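Local coordinates for PTS system, nitrogen regulatory IIA protein (Neisseria meningitidis, PDB 2A0J), which is probably a regulatory phosphocarrier of the nitrogen-linked phosphotransferase system, handling phosphoryl groups and influencing protein kinase activity, at residues G5-P9 with Q75-F80; S21-F26 with V87-A91; V44-L48 with F101-V105; L59-I65 with F124-R130; G68-K74 with L104-N108. One frame throughout, in Å; residues are numbered along the deposited sequence.

Contact 1. Residues G5-P9 with Q75-F80; sequences GEILP and QATGAF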
# COMPACT_ATOMS: atom_id res chain seq x y z
N GLY A 5 12.01 -5.55 -1.16
CA GLY A 5 12.90 -4.99 -0.16
C GLY A 5 13.50 -3.65 -0.55
O GLY A 5 13.58 -2.74 0.27
N GLU A 6 13.93 -3.53 -1.80
CA GLU A 6 14.51 -2.28 -2.26
C GLU A 6 13.41 -1.26 -2.53
O GLU A 6 13.69 -0.09 -2.80
CB GLU A 6 15.34 -2.50 -3.53
CG GLU A 6 14.55 -3.06 -4.69
CD GLU A 6 15.40 -3.20 -5.93
OE1 GLU A 6 15.97 -2.18 -6.38
OE2 GLU A 6 15.49 -4.32 -6.47
N ILE A 7 12.17 -1.70 -2.43
CA ILE A 7 11.04 -0.82 -2.67
C ILE A 7 10.39 -0.34 -1.37
O ILE A 7 9.66 0.65 -1.37
CB ILE A 7 9.99 -1.54 -3.58
CG1 ILE A 7 9.97 -0.86 -4.95
CG2 ILE A 7 8.59 -1.54 -2.95
CD1 ILE A 7 11.33 -0.79 -5.63
N LEU A 8 10.69 -1.02 -0.27
CA LEU A 8 10.11 -0.64 1.02
C LEU A 8 11.11 -0.31 2.14
O LEU A 8 11.36 -1.13 3.01
CB LEU A 8 9.16 -1.75 1.49
CG LEU A 8 8.17 -1.41 2.62
CD1 LEU A 8 7.17 -0.38 2.12
CD2 LEU A 8 7.44 -2.67 3.07
N PRO A 9 11.71 0.89 2.11
CA PRO A 9 12.65 1.25 3.17
C PRO A 9 11.85 1.58 4.44
O PRO A 9 10.64 1.76 4.38
CB PRO A 9 13.37 2.47 2.60
CG PRO A 9 12.32 3.10 1.79
CD PRO A 9 11.72 1.93 1.06
N GLN A 75 10.86 3.68 -11.70
CA GLN A 75 11.22 2.62 -10.79
C GLN A 75 10.10 2.44 -9.78
O GLN A 75 9.61 3.41 -9.23
CB GLN A 75 12.53 2.94 -10.06
CG GLN A 75 12.94 1.88 -9.05
CD GLN A 75 14.31 2.12 -8.46
OE1 GLN A 75 14.61 3.21 -7.98
NE2 GLN A 75 15.15 1.09 -8.49
N ALA A 76 9.70 1.20 -9.57
CA ALA A 76 8.64 0.90 -8.63
C ALA A 76 8.95 1.44 -7.24
O ALA A 76 10.10 1.48 -6.81
CB ALA A 76 8.41 -0.60 -8.57
N THR A 77 7.91 1.85 -6.53
CA THR A 77 8.08 2.37 -5.19
C THR A 77 6.82 2.02 -4.40
O THR A 77 5.73 1.92 -4.97
CB THR A 77 8.28 3.90 -5.21
OG1 THR A 77 8.59 4.36 -3.89
CG2 THR A 77 7.03 4.61 -5.73
N GLY A 78 6.98 1.81 -3.10
CA GLY A 78 5.84 1.46 -2.27
C GLY A 78 5.90 2.01 -0.86
O GLY A 78 6.85 2.70 -0.48
N ALA A 79 4.88 1.70 -0.08
CA ALA A 79 4.80 2.15 1.31
C ALA A 79 3.86 1.23 2.06
O ALA A 79 3.07 0.51 1.45
CB ALA A 79 4.29 3.58 1.38
N PHE A 80 3.94 1.25 3.38
CA PHE A 80 3.07 0.42 4.19
C PHE A 80 2.50 1.26 5.32
O PHE A 80 3.24 2.01 5.97
CB PHE A 80 3.83 -0.78 4.77
CG PHE A 80 2.95 -1.75 5.47
CD1 PHE A 80 2.14 -2.63 4.75
CD2 PHE A 80 2.87 -1.77 6.87
CE1 PHE A 80 1.26 -3.50 5.40
CE2 PHE A 80 2.00 -2.64 7.52
CZ PHE A 80 1.19 -3.51 6.79

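Contact 2. Residues S21-F26 with V87-A91; sequences SKKRLF and VGFDA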
# COMPACT_ATOMS: atom_id res chain seq x y z
N SER A 21 -10.60 9.23 6.98
CA SER A 21 -11.21 8.78 5.74
C SER A 21 -10.21 8.16 4.77
O SER A 21 -9.00 8.32 4.92
CB SER A 21 -11.92 9.94 5.05
OG SER A 21 -11.00 10.95 4.68
N LYS A 22 -10.76 7.45 3.78
CA LYS A 22 -9.99 6.78 2.74
C LYS A 22 -9.36 7.86 1.85
O LYS A 22 -8.30 7.65 1.26
CB LYS A 22 -10.92 5.89 1.92
CG LYS A 22 -10.24 4.94 0.96
CD LYS A 22 -11.29 4.14 0.22
CE LYS A 22 -10.69 3.12 -0.70
NZ LYS A 22 -11.75 2.31 -1.38
N LYS A 23 -10.03 8.99 1.77
CA LYS A 23 -9.57 10.13 0.99
C LYS A 23 -8.32 10.68 1.70
O LYS A 23 -7.31 10.99 1.06
CB LYS A 23 -10.66 11.20 0.95
CG LYS A 23 -10.26 12.56 0.42
CD LYS A 23 -10.59 12.70 -1.06
CE LYS A 23 -10.36 14.12 -1.54
NZ LYS A 23 -11.21 15.10 -0.82
N ARG A 24 -8.41 10.75 3.02
CA ARG A 24 -7.32 11.25 3.86
C ARG A 24 -6.12 10.31 3.72
O ARG A 24 -5.00 10.75 3.48
CB ARG A 24 -7.78 11.29 5.32
CG ARG A 24 -7.06 12.29 6.20
CD ARG A 24 -5.56 12.03 6.26
NE ARG A 24 -4.80 13.15 5.71
CZ ARG A 24 -4.69 14.34 6.29
NH1 ARG A 24 -5.29 14.58 7.45
NH2 ARG A 24 -3.98 15.30 5.70
N LEU A 25 -6.38 9.02 3.86
CA LEU A 25 -5.35 8.00 3.75
C LEU A 25 -4.61 8.13 2.40
O LEU A 25 -3.38 8.02 2.33
CB LEU A 25 -6.01 6.63 3.88
CG LEU A 25 -5.17 5.35 3.93
CD1 LEU A 25 -4.24 5.37 5.12
CD2 LEU A 25 -6.11 4.15 4.02
N PHE A 26 -5.37 8.36 1.33
CA PHE A 26 -4.77 8.49 0.00
C PHE A 26 -3.94 9.77 -0.14
O PHE A 26 -2.94 9.79 -0.85
CB PHE A 26 -5.85 8.42 -1.09
CG PHE A 26 -6.15 7.02 -1.57
CD1 PHE A 26 -6.69 6.07 -0.71
CD2 PHE A 26 -5.89 6.65 -2.88
CE1 PHE A 26 -6.97 4.78 -1.15
CE2 PHE A 26 -6.17 5.36 -3.33
CZ PHE A 26 -6.70 4.42 -2.47
N VAL A 87 -10.36 1.70 8.88
CA VAL A 87 -10.93 2.69 7.97
C VAL A 87 -11.87 2.05 6.95
O VAL A 87 -11.53 1.01 6.37
CB VAL A 87 -9.80 3.44 7.20
CG1 VAL A 87 -10.36 4.16 5.98
CG2 VAL A 87 -9.14 4.44 8.13
N GLY A 88 -13.04 2.65 6.77
CA GLY A 88 -14.01 2.14 5.81
C GLY A 88 -13.36 2.21 4.44
O GLY A 88 -13.12 3.30 3.92
N PHE A 89 -13.08 1.05 3.86
CA PHE A 89 -12.41 0.98 2.57
C PHE A 89 -13.30 0.49 1.44
O PHE A 89 -12.80 0.23 0.33
CB PHE A 89 -11.20 0.04 2.68
CG PHE A 89 -9.98 0.53 1.97
CD1 PHE A 89 -9.19 1.54 2.53
CD2 PHE A 89 -9.61 -0.00 0.74
CE1 PHE A 89 -8.04 2.00 1.87
CE2 PHE A 89 -8.47 0.45 0.06
CZ PHE A 89 -7.68 1.45 0.63
N ASP A 90 -14.59 0.33 1.70
CA ASP A 90 -15.51 -0.15 0.68
C ASP A 90 -15.04 -1.53 0.22
O ASP A 90 -15.29 -1.95 -0.91
CB ASP A 90 -15.54 0.83 -0.51
CG ASP A 90 -15.73 2.28 -0.07
OD1 ASP A 90 -14.74 2.95 0.29
OD2 ASP A 90 -16.89 2.76 -0.08
N ALA A 91 -14.37 -2.24 1.13
CA ALA A 91 -13.84 -3.58 0.87
C ALA A 91 -14.87 -4.60 0.39
O ALA A 91 -16.07 -4.45 0.61
CB ALA A 91 -13.16 -4.10 2.13

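Contact 3. Residues V44-L48 with F101-V105; sequences VFECL and FILLV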
# COMPACT_ATOMS: atom_id res chain seq x y z
N VAL A 44 0.54 11.84 -7.69
CA VAL A 44 0.60 10.51 -7.11
C VAL A 44 -0.79 10.14 -6.60
O VAL A 44 -1.23 9.00 -6.73
CB VAL A 44 1.61 10.48 -5.94
CG1 VAL A 44 1.41 9.23 -5.08
CG2 VAL A 44 3.04 10.54 -6.50
N PHE A 45 -1.48 11.12 -6.04
CA PHE A 45 -2.83 10.95 -5.53
C PHE A 45 -3.80 10.56 -6.65
O PHE A 45 -4.51 9.56 -6.55
CB PHE A 45 -3.32 12.25 -4.89
CG PHE A 45 -4.73 12.17 -4.38
CD1 PHE A 45 -5.01 11.64 -3.13
CD2 PHE A 45 -5.79 12.62 -5.17
CE1 PHE A 45 -6.33 11.54 -2.68
CE2 PHE A 45 -7.10 12.52 -4.73
CZ PHE A 45 -7.37 11.98 -3.48
N GLU A 46 -3.82 11.35 -7.72
CA GLU A 46 -4.70 11.08 -8.84
C GLU A 46 -4.47 9.70 -9.44
O GLU A 46 -5.40 9.01 -9.85
CB GLU A 46 -4.51 12.14 -9.93
CG GLU A 46 -5.81 12.82 -10.34
CD GLU A 46 -6.52 13.47 -9.17
OE1 GLU A 46 -5.93 14.34 -8.51
OE2 GLU A 46 -7.69 13.10 -8.91
N CYS A 47 -3.21 9.30 -9.47
CA CYS A 47 -2.85 8.01 -10.02
C CYS A 47 -3.46 6.86 -9.20
O CYS A 47 -3.99 5.90 -9.77
CB CYS A 47 -1.33 7.90 -10.07
SG CYS A 47 -0.75 6.48 -10.96
N LEU A 48 -3.38 6.94 -7.88
CA LEU A 48 -3.93 5.90 -7.02
C LEU A 48 -5.46 5.91 -7.05
O LEU A 48 -6.09 4.84 -7.03
CB LEU A 48 -3.46 6.10 -5.58
CG LEU A 48 -1.95 6.27 -5.36
CD1 LEU A 48 -1.69 6.54 -3.88
CD2 LEU A 48 -1.19 5.02 -5.84
N PHE A 101 -0.97 -1.46 1.91
CA PHE A 101 0.28 -1.48 1.15
C PHE A 101 0.04 -0.76 -0.18
O PHE A 101 -0.78 -1.19 -0.99
CB PHE A 101 0.75 -2.93 0.91
CG PHE A 101 2.15 -3.03 0.38
CD1 PHE A 101 2.46 -2.61 -0.92
CD2 PHE A 101 3.18 -3.49 1.19
CE1 PHE A 101 3.77 -2.64 -1.40
CE2 PHE A 101 4.51 -3.53 0.72
CZ PHE A 101 4.80 -3.10 -0.58
N ILE A 102 0.74 0.35 -0.41
CA ILE A 102 0.59 1.12 -1.64
C ILE A 102 1.74 0.87 -2.59
O ILE A 102 2.89 0.80 -2.16
CB ILE A 102 0.53 2.65 -1.39
CG1 ILE A 102 -0.43 2.97 -0.24
CG2 ILE A 102 0.09 3.36 -2.66
CD1 ILE A 102 0.18 2.78 1.15
N LEU A 103 1.44 0.73 -3.87
CA LEU A 103 2.47 0.49 -4.88
C LEU A 103 2.31 1.38 -6.11
O LEU A 103 1.23 1.43 -6.70
CB LEU A 103 2.44 -0.97 -5.33
CG LEU A 103 3.51 -1.30 -6.38
CD1 LEU A 103 4.89 -1.17 -5.74
CD2 LEU A 103 3.32 -2.69 -6.93
N LEU A 104 3.38 2.07 -6.48
CA LEU A 104 3.40 2.93 -7.67
C LEU A 104 4.40 2.31 -8.66
O LEU A 104 5.59 2.19 -8.35
CB LEU A 104 3.86 4.34 -7.32
CG LEU A 104 2.90 5.51 -7.56
CD1 LEU A 104 3.72 6.80 -7.47
CD2 LEU A 104 2.21 5.40 -8.92
N VAL A 105 3.93 1.92 -9.84
CA VAL A 105 4.82 1.29 -10.81
C VAL A 105 4.97 2.02 -12.14
O VAL A 105 4.08 2.75 -12.58
CB VAL A 105 4.35 -0.16 -11.10
CG1 VAL A 105 4.37 -0.97 -9.81
CG2 VAL A 105 2.94 -0.16 -11.69

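Contact 4. Residues L59-I65 with F124-R130; sequences LGQGVAI and FSQKSIR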
# COMPACT_ATOMS: atom_id res chain seq x y z
N LEU A 59 -8.54 -6.38 -0.22
CA LEU A 59 -8.50 -7.82 -0.48
C LEU A 59 -9.43 -8.58 0.45
O LEU A 59 -9.66 -9.77 0.27
CB LEU A 59 -7.07 -8.34 -0.29
CG LEU A 59 -5.98 -7.78 -1.21
CD1 LEU A 59 -4.63 -8.29 -0.73
CD2 LEU A 59 -6.24 -8.21 -2.65
N GLY A 60 -9.95 -7.88 1.45
CA GLY A 60 -10.83 -8.52 2.42
C GLY A 60 -10.02 -8.77 3.69
O GLY A 60 -8.80 -8.95 3.62
N GLN A 61 -10.69 -8.74 4.83
CA GLN A 61 -10.06 -8.98 6.12
C GLN A 61 -9.09 -7.90 6.61
O GLN A 61 -8.00 -8.20 7.10
CB GLN A 61 -9.35 -10.33 6.07
CG GLN A 61 -10.28 -11.50 5.84
CD GLN A 61 -9.58 -12.69 5.21
OE1 GLN A 61 -10.11 -13.80 5.19
NE2 GLN A 61 -8.38 -12.46 4.69
N GLY A 62 -9.51 -6.64 6.50
CA GLY A 62 -8.70 -5.53 6.97
C GLY A 62 -7.46 -5.18 6.16
O GLY A 62 -6.67 -4.32 6.58
N VAL A 63 -7.29 -5.83 5.02
CA VAL A 63 -6.14 -5.57 4.16
C VAL A 63 -6.55 -4.92 2.83
O VAL A 63 -7.69 -5.05 2.38
CB VAL A 63 -5.39 -6.87 3.84
CG1 VAL A 63 -4.19 -6.57 2.94
CG2 VAL A 63 -4.96 -7.55 5.13
N ALA A 64 -5.60 -4.21 2.22
CA ALA A 64 -5.83 -3.54 0.94
C ALA A 64 -4.49 -3.28 0.25
O ALA A 64 -3.44 -3.22 0.90
CB ALA A 64 -6.59 -2.23 1.16
N ILE A 65 -4.54 -3.11 -1.06
CA ILE A 65 -3.34 -2.86 -1.86
C ILE A 65 -3.58 -1.80 -2.92
O ILE A 65 -3.65 -2.11 -4.11
CB ILE A 65 -2.86 -4.15 -2.57
CG1 ILE A 65 -4.05 -4.84 -3.25
CG2 ILE A 65 -2.18 -5.08 -1.58
CD1 ILE A 65 -3.66 -5.96 -4.20
N PHE A 124 -0.97 -11.81 2.74
CA PHE A 124 -2.12 -11.24 3.42
C PHE A 124 -3.30 -12.19 3.59
O PHE A 124 -4.19 -11.95 4.41
CB PHE A 124 -2.58 -9.97 2.70
CG PHE A 124 -1.56 -8.87 2.69
CD1 PHE A 124 -0.77 -8.63 3.81
CD2 PHE A 124 -1.39 -8.06 1.57
CE1 PHE A 124 0.17 -7.60 3.82
CE2 PHE A 124 -0.44 -7.03 1.57
CZ PHE A 124 0.34 -6.79 2.69
N SER A 125 -3.32 -13.27 2.82
CA SER A 125 -4.41 -14.23 2.92
C SER A 125 -4.23 -15.14 4.13
O SER A 125 -5.13 -15.89 4.50
CB SER A 125 -4.50 -15.09 1.66
OG SER A 125 -3.29 -15.80 1.44
N GLN A 126 -3.05 -15.05 4.75
CA GLN A 126 -2.73 -15.87 5.92
C GLN A 126 -3.06 -15.16 7.21
O GLN A 126 -2.54 -14.07 7.48
CB GLN A 126 -1.26 -16.25 5.92
CG GLN A 126 -0.83 -17.07 4.73
CD GLN A 126 0.61 -17.50 4.84
OE1 GLN A 126 1.02 -18.04 5.86
NE2 GLN A 126 1.38 -17.26 3.78
N LYS A 127 -3.91 -15.79 8.02
CA LYS A 127 -4.33 -15.21 9.28
C LYS A 127 -3.19 -14.82 10.22
O LYS A 127 -3.18 -13.72 10.77
CB LYS A 127 -5.28 -16.16 10.01
CG LYS A 127 -5.87 -15.56 11.28
CD LYS A 127 -7.00 -16.40 11.83
CE LYS A 127 -7.59 -15.74 13.06
NZ LYS A 127 -8.06 -14.36 12.77
N SER A 128 -2.22 -15.71 10.39
CA SER A 128 -1.09 -15.44 11.27
C SER A 128 -0.21 -14.29 10.79
O SER A 128 0.38 -13.59 11.61
CB SER A 128 -0.26 -16.71 11.46
OG SER A 128 0.04 -17.30 10.21
N ILE A 129 -0.12 -14.09 9.48
CA ILE A 129 0.69 -12.99 8.96
C ILE A 129 0.00 -11.65 9.24
O ILE A 129 0.65 -10.68 9.62
CB ILE A 129 0.91 -13.10 7.44
CG1 ILE A 129 1.89 -14.24 7.14
CG2 ILE A 129 1.43 -11.76 6.89
CD1 ILE A 129 2.12 -14.48 5.66
N ARG A 130 -1.32 -11.62 9.07
CA ARG A 130 -2.08 -10.40 9.33
C ARG A 130 -2.06 -10.08 10.82
O ARG A 130 -1.99 -8.92 11.23
CB ARG A 130 -3.53 -10.55 8.86
CG ARG A 130 -3.71 -10.78 7.37
CD ARG A 130 -5.18 -10.64 6.98
NE ARG A 130 -6.06 -11.45 7.81
CZ ARG A 130 -6.52 -12.65 7.48
NH1 ARG A 130 -6.19 -13.21 6.32
NH2 ARG A 130 -7.33 -13.30 8.31
O HOH W 1 -6.79 -10.79 2.63

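Contact 5. Residues G68-K74 with L104-N108; sequences GRHAGVK and LVPEN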
# COMPACT_ATOMS: atom_id res chain seq x y z
N GLY A 68 -1.05 2.13 -8.60
CA GLY A 68 -1.21 2.93 -9.81
C GLY A 68 0.04 2.97 -10.68
O GLY A 68 1.16 2.77 -10.20
N ARG A 69 -0.15 3.24 -11.97
CA ARG A 69 0.96 3.30 -12.90
C ARG A 69 1.04 4.69 -13.52
O ARG A 69 0.07 5.44 -13.51
CB ARG A 69 0.77 2.25 -14.01
CG ARG A 69 0.26 0.90 -13.52
CD ARG A 69 0.07 -0.09 -14.67
NE ARG A 69 -0.90 -1.14 -14.34
CZ ARG A 69 -0.72 -2.11 -13.45
NH1 ARG A 69 0.42 -2.20 -12.77
NH2 ARG A 69 -1.68 -3.00 -13.23
N HIS A 70 2.20 5.04 -14.06
CA HIS A 70 2.34 6.34 -14.69
C HIS A 70 3.65 6.45 -15.47
O HIS A 70 4.71 6.06 -14.99
CB HIS A 70 2.26 7.45 -13.64
CG HIS A 70 2.08 8.81 -14.22
ND1 HIS A 70 0.84 9.40 -14.36
CD2 HIS A 70 2.97 9.68 -14.76
CE1 HIS A 70 0.98 10.57 -14.95
NE2 HIS A 70 2.26 10.76 -15.21
N ALA A 71 3.56 6.99 -16.68
CA ALA A 71 4.72 7.16 -17.56
C ALA A 71 5.88 7.88 -16.87
O ALA A 71 7.05 7.65 -17.21
CB ALA A 71 4.30 7.91 -18.82
N GLY A 72 5.56 8.74 -15.90
CA GLY A 72 6.59 9.48 -15.19
C GLY A 72 7.37 8.68 -14.15
O GLY A 72 8.40 9.15 -13.66
N VAL A 73 6.90 7.49 -13.80
CA VAL A 73 7.57 6.64 -12.82
C VAL A 73 8.51 5.67 -13.56
O VAL A 73 8.07 4.96 -14.45
CB VAL A 73 6.54 5.85 -11.96
CG1 VAL A 73 7.25 5.03 -10.88
CG2 VAL A 73 5.56 6.82 -11.31
N LYS A 74 9.78 5.67 -13.19
CA LYS A 74 10.76 4.81 -13.84
C LYS A 74 11.23 3.65 -12.97
O LYS A 74 11.91 2.74 -13.44
CB LYS A 74 11.97 5.62 -14.30
CG LYS A 74 11.62 6.65 -15.38
CD LYS A 74 10.85 5.99 -16.52
CE LYS A 74 10.31 7.00 -17.51
NZ LYS A 74 9.41 6.36 -18.50
N LEU A 104 3.38 2.07 -6.48
CA LEU A 104 3.40 2.93 -7.67
C LEU A 104 4.40 2.31 -8.66
O LEU A 104 5.59 2.19 -8.35
CB LEU A 104 3.86 4.34 -7.32
CG LEU A 104 2.90 5.51 -7.56
CD1 LEU A 104 3.72 6.80 -7.47
CD2 LEU A 104 2.21 5.40 -8.92
N VAL A 105 3.93 1.92 -9.84
CA VAL A 105 4.82 1.29 -10.81
C VAL A 105 4.97 2.02 -12.14
O VAL A 105 4.08 2.75 -12.58
CB VAL A 105 4.35 -0.16 -11.10
CG1 VAL A 105 4.37 -0.97 -9.81
CG2 VAL A 105 2.94 -0.16 -11.69
N PRO A 106 6.13 1.86 -12.79
CA PRO A 106 6.32 2.53 -14.08
C PRO A 106 5.41 1.85 -15.10
O PRO A 106 4.89 0.76 -14.85
CB PRO A 106 7.81 2.30 -14.37
CG PRO A 106 8.14 1.04 -13.62
CD PRO A 106 7.38 1.23 -12.33
N GLU A 107 5.20 2.48 -16.25
CA GLU A 107 4.36 1.89 -17.27
C GLU A 107 5.23 1.14 -18.27
O GLU A 107 5.56 1.69 -19.32
CB GLU A 107 3.55 2.98 -17.97
CG GLU A 107 2.19 2.52 -18.48
CD GLU A 107 1.55 3.52 -19.43
OE1 GLU A 107 0.35 3.38 -19.72
OE2 GLU A 107 2.26 4.45 -19.89
N ASN A 108 5.62 -0.09 -17.96
CA ASN A 108 6.47 -0.87 -18.86
C ASN A 108 6.54 -2.39 -18.63
O ASN A 108 6.18 -3.16 -19.52
CB ASN A 108 7.88 -0.29 -18.85
CG ASN A 108 8.47 -0.18 -17.46
OD1 ASN A 108 8.64 -1.18 -16.76
ND2 ASN A 108 8.78 1.04 -17.04

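Contact 1. Residues G5-P9 with Q75-F80
Residues Ile-7 and Thr-77 bring their CA atoms to 5.0 Å of one another, where a short, weakly bonded helix around Ile-7 settles on the start of strand 77-83, and a weak hydrogen bond from Gly-78 N to Ile-7 O (3.4 Å, 144° at the hydrogen) is the polar link between the two backbones. Ile-7 carries most of the contact. Its CG1 rests against Ala-76 CB at 4.0 Å and Thr-77 CA at 3.8 Å, while the other branch, CG2, drops onto the peptide at Gly-78 N (3.7 Å). Gly-78 has no side chain on the face turned to the helix, and this allows the isoleucine to come so close to the main chain. The strand is an inner member of the mixed four-stranded sheet, between 13-17 and 97-106, so the N-terminal turn covers a sheet face here. Leu-8 continues the cover: with CG anti to the backbone N (chi1 -164°), its CD1 methyl is laid over Ala-79 CA at 3.6 Å and reaches Phe-80 CB at 4.3 Å. Phe-101 and Leu-146 also touch this leucine. At the exposed margin, Glu-6 OE1 stands 4.0 Å from Gln-75 NE2, a loose approach with the carboxylate and amide planes turned 73° apart.

Contact 2. Residues S21-F26 with V87-A91
Lys-22 crosses the ring of Phe-89 at about a right angle, placing CE over the centre of one face, 3.5 Å from the ring centroid. This CH-pi contact is joined by a cation-pi interaction, since NZ, one bond farther on, sits 4.2 Å from the same centroid and 26° off the ring normal. From the same position over the face, Lys-22 NZ donates to Phe-89 O at 2.9 Å, approaching from above the carbonyl plane. A weak salt bridge from Lys-22 NZ to Asp-90 OD1, at 3.5 Å, adds to this grip, but the stronger salt bridge of NZ is with Glu-52 of helix 41-52. A fully extended chain, with CG anti to the backbone N (chi1 -170°), lets one side chain make all of these interactions. The N-terminal turn of helix 22-33 is N-capped by Ser-21, whose OG accepts from Arg-24 N at 3.1 Å. It packs here on Val-87, which ends the short strand 86-87, and on the residues that lead on toward strand 97-106. Around the Phe-89 ring the next shell is apolar. Leu-25 CD2 meets the ring edge in plane at Phe-89 CE1 (3.6 Å), and Phe-26, crossing nearly perpendicular, presents its own edge, with CE1 3.8 Å from Phe-89 CZ. Phe-26 in turn packs edge-to-face with Phe-49 of helix 41-52. Nearer the helix start, Val-87 CG1 leans on Lys-22 N at 4.0 Å, and Phe-89 O accepts a second hydrogen bond from Ser-56 OG.

Contact 3. Residues V44-L48 with F101-V105
Leu-104 meets both Val-44 and Cys-47 of the helix, and its course from CB outward traces the contact. The CA-CB bond is aimed at helix 41-52, but CB itself is still short of it. At CG the chain comes within 4.5 Å of Leu-48 CD2, and there it forks. CD1, set anti to CA (chi2 -165°), reaches farthest, to the valine: Val-44 CG2 lies 3.9 Å from Leu-104 CD1, and the other valine methyl, CG1, is nearly as near. The second branch turns to sulfur, with CD2 placed 3.8 Å from Cys-47 SG. The two methyls of one leucine thus serve two residues about one helical turn apart. Two positions back along the strand, Ile-102 faces the same way and offers CG2, which the isopropyl fork of Leu-48 straddles: both Leu-48 CD1 and Leu-48 CD2 are 3.8 Å from Ile-102 CG2, and these two side chains cross at about a right angle. Leu-103, between Ile-102 and Leu-104, points away from the helix. The axes of segments 44-48 and 101-105 come within 10.0 Å, at 103°, the spacing familiar for a helix packed on a sheet face through one layer of side chains. Phe-26 and Ala-29 of helix 22-33 close in on Leu-48, and Leu-39 on Val-44. No hydrogen bond joins the two segments; the strand's main-chain groups pair within the sheet, with 77-83 and 63-70, so the helix is held there by buried hydrocarbon and sulfur surfaces fitting together.

Contact 4. Residues L59-I65 with F124-R130
The carbonyl oxygen of Phe-124 is gripped by two donors: Arg-130 NH1 reaches Phe-124 O at 3.0 Å in an almost straight bond (172° at the hydrogen), and a water that gives the same oxygen a weak bond also donates to Gly-60 O at 2.9 Å, bridging the contact. The oxygen lies close to the guanidinium plane, so the bond fixes that group's rotation, and a bend at chi3 of the arginine (-52°) folds it back toward the end of helix 110-124. The guanidinium is also sandwiched. Gln-61 lays its amide over one face, CD standing 3.4 Å above the plane with the two groups tilted 36° apart, while the backbone of Lys-127 covers the other. Gln-61 NE2 comes implausibly close to Arg-130 NH1 for two donors, so the amide orientation is doubtful. Beneath this polar layer Val-63 divides its two methyls. CG1 sits over the ring of Phe-124, 3.8 Å from the centroid and offset toward the rim, in a CH-pi contact; CG2 lies 3.6 Å from Arg-130 CD. Leu-59 CD1 reaches the ring edge at Phe-124 CD2 (4.0 Å), and Ile-65 CG2 does so at Phe-124 CE2 (4.1 Å). Ile-65 O is hydrogen-bonded to His-67, which by family signature is probably the phosphorylated residue. The contact thus joins the loop leading into strand 63-70, and the start of that strand, to the junction of helices 110-124 and 127-135, with Leu-146 of helix 139-146 packed on Phe-124.

Contact 5. Residues G68-K74 with L104-N108
Val-105 N donates to Gly-68 O at 2.9 Å, nearly straight at the hydrogen (165°), and this is the sound hydrogen bond between the two parallel strands; the next, from His-70 N to Val-105 O, is weak at 3.3 Å. Between them the CA of Arg-69 points a hydrogen at Val-105 O (3.2 Å), a contact common where neighbouring strands run side by side. On the face bearing Arg-69 and Val-105, the two side chains point the same way. Val-105 CG2 touches Arg-69 CG at 3.4 Å and comes to the guanidinium edge at Arg-69 NH1, also 3.4 Å away, the arginine chain staying extended from CG to NE. The chain then turns, a type I beta turn running from His-70 to Val-73 and closed by a bond from Val-73 N to His-70 O, and Lys-74 NZ donates to Ala-71 O at 3.0 Å. The turn brings Val-73 back over the end of the other strand: CG1 packs against Pro-106 CD at 4.1 Å, and CG2 approaches Leu-104 CD1. His-113 of helix 110-124 touches Val-105 and Pro-106. The next backbone pair, His-70 O and Glu-107 N, is 3.8 Å apart and makes no hydrogen bond, so from here sheet pairing gives way to the apolar packing of Val-73 on Pro-106.

From the N terminus, contact 1 closes the first long loop, laying the opening helix on strand 77-83. Contact 2 starts within that loop and ends beyond it, tying the start of helix 22-33 to the loop before strand 97-106. Contact 3 crosses both, seating helix 41-52 on strand 97-106. Contact 4 crosses all three and reaches farthest along the chain, to the helices after the sheet. Contact 5 is nested inside contact 4, crosses contacts 1 and 2, and ends on the strand contact 3 uses, sharing Leu-104 and Val-105. Backbone bonds such as Thr-77 O to Leu-104 N join contacts 1, 3 and 5 through the sheet, while Phe-26 and Phe-45 link contacts 2 and 3.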